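Local coordinates for protein angiogenin-1 (Salmo salar, PDB 7BFK) that probably cleaves RNA as a secreted endonuclease of the pancreatic ribonuclease family, at residues L42-L48 against S77-H83. Numbering follows the deposited sequence.
Sequences LKNTFIL and SVVICTH
Asn-44 and Cys-81, like Phe-46 and Val-79, pair as hydrogen-bonded partners of two antiparallel strands, each pair joined by two backbone bonds; the straightest, Phe-46 N to Val-79 O, is 2.8 Å at 177°. His-83 N to Leu-42 O closes one end, and Leu-48 N to Ser-77 O the other, where a water accepts from Ser-77 N and donates to Leu-48 O. A CA-H...O contact brings Val-78 CA to 3.1 Å from Phe-46 O. In the curved sheet of the ribonuclease A fold, strand 43-47 runs along one edge of strand 76-85, which pairs with 93-108 along its other edge. On the face toward helix 24-32, Cys-81 SG, disulfide-bonded to Cys-24, sits obliquely 3.7 Å from Phe-46 CE1; Asn-44 ND2 lies above one ring face, toward its rim, and bonds Gln-13 O, while OD1 bonds Lys-41. Leu-48 CD1 crosses to Val-79 CG2 at 4.0 Å. On the other face, with OG1 beside the backbone N (chi1 -49°), Thr-45 CG2 meets Ile-80 CG1 at 3.9 Å, while OG1 bonds Asp-120, which also salt-bridges Lys-43. A valine in place of Thr-45 would probably leave Asp-120 without its hydroxyl partner. Leu-42 CD2 lies over one face of the His-83 imidazole, whose NE2 bonds Gly-86 O, a CH-pi contact 3.8 Å from the centroid.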
loop_
_atom_site.group_PDB
_atom_site.type_symbol
_atom_site.label_atom_id
_atom_site.label_comp_id
_atom_site.label_asym_id
_atom_site.label_seq_id
_atom_site.Cartn_x
_atom_site.Cartn_y
_atom_site.Cartn_z
ATOM N N LEU A 42 -10.041 0.479 6.884
ATOM C CA LEU A 42 -9.584 0.350 8.303
ATOM C C LEU A 42 -8.079 0.574 8.415
ATOM O O LEU A 42 -7.626 0.897 9.522
ATOM C CB LEU A 42 -10.000 -1.012 8.866
ATOM C CG LEU A 42 -11.515 -1.188 9.002
ATOM C CD1 LEU A 42 -11.895 -2.589 9.401
ATOM C CD2 LEU A 42 -12.091 -0.164 9.977
ATOM N N LYS A 43 -7.332 0.361 7.330
ATOM C CA LYS A 43 -5.877 0.574 7.321
ATOM C C LYS A 43 -5.379 0.680 5.889
ATOM O O LYS A 43 -5.968 0.039 4.990
ATOM C CB LYS A 43 -5.174 -0.599 8.010
ATOM C CG LYS A 43 -3.673 -0.472 8.151
ATOM C CD LYS A 43 -3.083 -1.545 9.068
ATOM C CE LYS A 43 -3.383 -2.951 8.594
ATOM N NZ LYS A 43 -2.515 -3.340 7.457
ATOM N N ASN A 44 -4.335 1.465 5.692
ATOM C CA ASN A 44 -3.610 1.494 4.408
ATOM C C ASN A 44 -2.157 1.811 4.701
ATOM O O ASN A 44 -1.907 2.708 5.489
ATOM C CB ASN A 44 -4.195 2.458 3.392
ATOM C CG ASN A 44 -3.706 2.126 2.002
ATOM O OD1 ASN A 44 -4.213 1.194 1.396
ATOM N ND2 ASN A 44 -2.764 2.914 1.493
ATOM N N THR A 45 -1.257 1.057 4.086
ATOM C CA THR A 45 0.205 1.205 4.217
ATOM C C THR A 45 0.773 1.802 2.913
ATOM O O THR A 45 0.513 1.238 1.813
ATOM C CB THR A 45 0.843 -0.133 4.592
ATOM O OG1 THR A 45 0.123 -0.699 5.697
ATOM C CG2 THR A 45 2.310 -0.007 4.909
ATOM N N PHE A 46 1.548 2.862 3.059
ATOM C CA PHE A 46 2.257 3.588 1.979
ATOM C C PHE A 46 3.755 3.303 2.072
ATOM O O PHE A 46 4.313 3.370 3.169
ATOM C CB PHE A 46 1.980 5.090 2.084
ATOM C CG PHE A 46 0.523 5.463 1.980
ATOM C CD1 PHE A 46 -0.275 5.501 3.112
ATOM C CD2 PHE A 46 -0.051 5.771 0.752
ATOM C CE1 PHE A 46 -1.616 5.842 3.021
ATOM C CE2 PHE A 46 -1.396 6.097 0.660
ATOM C CZ PHE A 46 -2.176 6.127 1.797
ATOM N N ILE A 47 4.370 2.961 0.939
ATOM C CA ILE A 47 5.833 2.714 0.819
ATOM C C ILE A 47 6.503 4.008 0.339
ATOM O O ILE A 47 6.080 4.557 -0.686
ATOM C CB ILE A 47 6.127 1.551 -0.134
ATOM C CG1 ILE A 47 5.338 0.292 0.232
ATOM C CG2 ILE A 47 7.619 1.274 -0.175
ATOM C CD1 ILE A 47 5.319 -0.723 -0.865
ATOM N N LEU A 48 7.535 4.456 1.037
ATOM C CA LEU A 48 8.286 5.679 0.652
ATOM C C LEU A 48 9.441 5.266 -0.255
ATOM O O LEU A 48 10.549 5.144 0.240
ATOM C CB LEU A 48 8.762 6.406 1.916
ATOM C CG LEU A 48 7.702 7.254 2.624
ATOM C CD1 LEU A 48 6.538 6.415 3.116
ATOM C CD2 LEU A 48 8.298 8.050 3.787
ATOM N N SER A 77 10.992 2.365 4.241
ATOM C CA SER A 77 10.289 3.328 5.108
ATOM C C SER A 77 8.824 3.252 4.714
ATOM O O SER A 77 8.547 3.318 3.501
ATOM C CB SER A 77 10.775 4.745 4.979
ATOM O OG SER A 77 12.001 4.903 5.635
ATOM N N VAL A 78 7.940 3.093 5.686
ATOM C CA VAL A 78 6.483 3.028 5.413
ATOM C C VAL A 78 5.769 3.981 6.357
ATOM O O VAL A 78 6.316 4.334 7.425
ATOM C CB VAL A 78 5.929 1.590 5.533
ATOM C CG1 VAL A 78 6.600 0.643 4.551
ATOM C CG2 VAL A 78 6.039 1.053 6.949
ATOM N N VAL A 79 4.595 4.401 5.931
ATOM C CA VAL A 79 3.621 5.165 6.738
ATOM C C VAL A 79 2.356 4.315 6.752
ATOM O O VAL A 79 1.892 3.935 5.660
ATOM C CB VAL A 79 3.362 6.579 6.189
ATOM C CG1 VAL A 79 2.123 7.184 6.827
ATOM C CG2 VAL A 79 4.583 7.490 6.379
ATOM N N ILE A 80 1.843 4.025 7.943
ATOM C CA ILE A 80 0.603 3.247 8.164
ATOM C C ILE A 80 -0.465 4.208 8.679
ATOM O O ILE A 80 -0.233 4.879 9.731
ATOM C CB ILE A 80 0.860 2.075 9.133
ATOM C CG1 ILE A 80 2.014 1.196 8.639
ATOM C CG2 ILE A 80 -0.410 1.251 9.359
ATOM C CD1 ILE A 80 2.706 0.443 9.722
ATOM N N CYS A 81 -1.562 4.305 7.940
ATOM C CA CYS A 81 -2.772 5.071 8.320
ATOM C C CYS A 81 -3.793 4.071 8.862
ATOM O O CYS A 81 -4.248 3.177 8.100
ATOM C CB CYS A 81 -3.295 5.879 7.142
ATOM S SG CYS A 81 -2.056 7.029 6.495
ATOM N N THR A 82 -4.117 4.184 10.144
ATOM C CA THR A 82 -5.011 3.245 10.858
ATOM C C THR A 82 -6.271 3.976 11.308
ATOM O O THR A 82 -6.159 5.065 11.919
ATOM C CB THR A 82 -4.306 2.589 12.057
ATOM O OG1 THR A 82 -3.051 2.047 11.614
ATOM C CG2 THR A 82 -5.150 1.494 12.675
ATOM N N HIS A 83 -7.415 3.403 10.975
ATOM C CA HIS A 83 -8.754 3.887 11.385
ATOM C C HIS A 83 -8.850 3.933 12.916
ATOM O O HIS A 83 -8.410 2.962 13.579
ATOM C CB HIS A 83 -9.812 2.956 10.804
ATOM C CG HIS A 83 -11.152 3.075 11.453
ATOM N ND1 HIS A 83 -11.481 2.369 12.599
ATOM C CD2 HIS A 83 -12.257 3.762 11.090
ATOM C CE1 HIS A 83 -12.736 2.639 12.925
ATOM N NE2 HIS A 83 -13.229 3.499 12.009
HETATM O O HOH W 1 12.012 3.182 1.672
#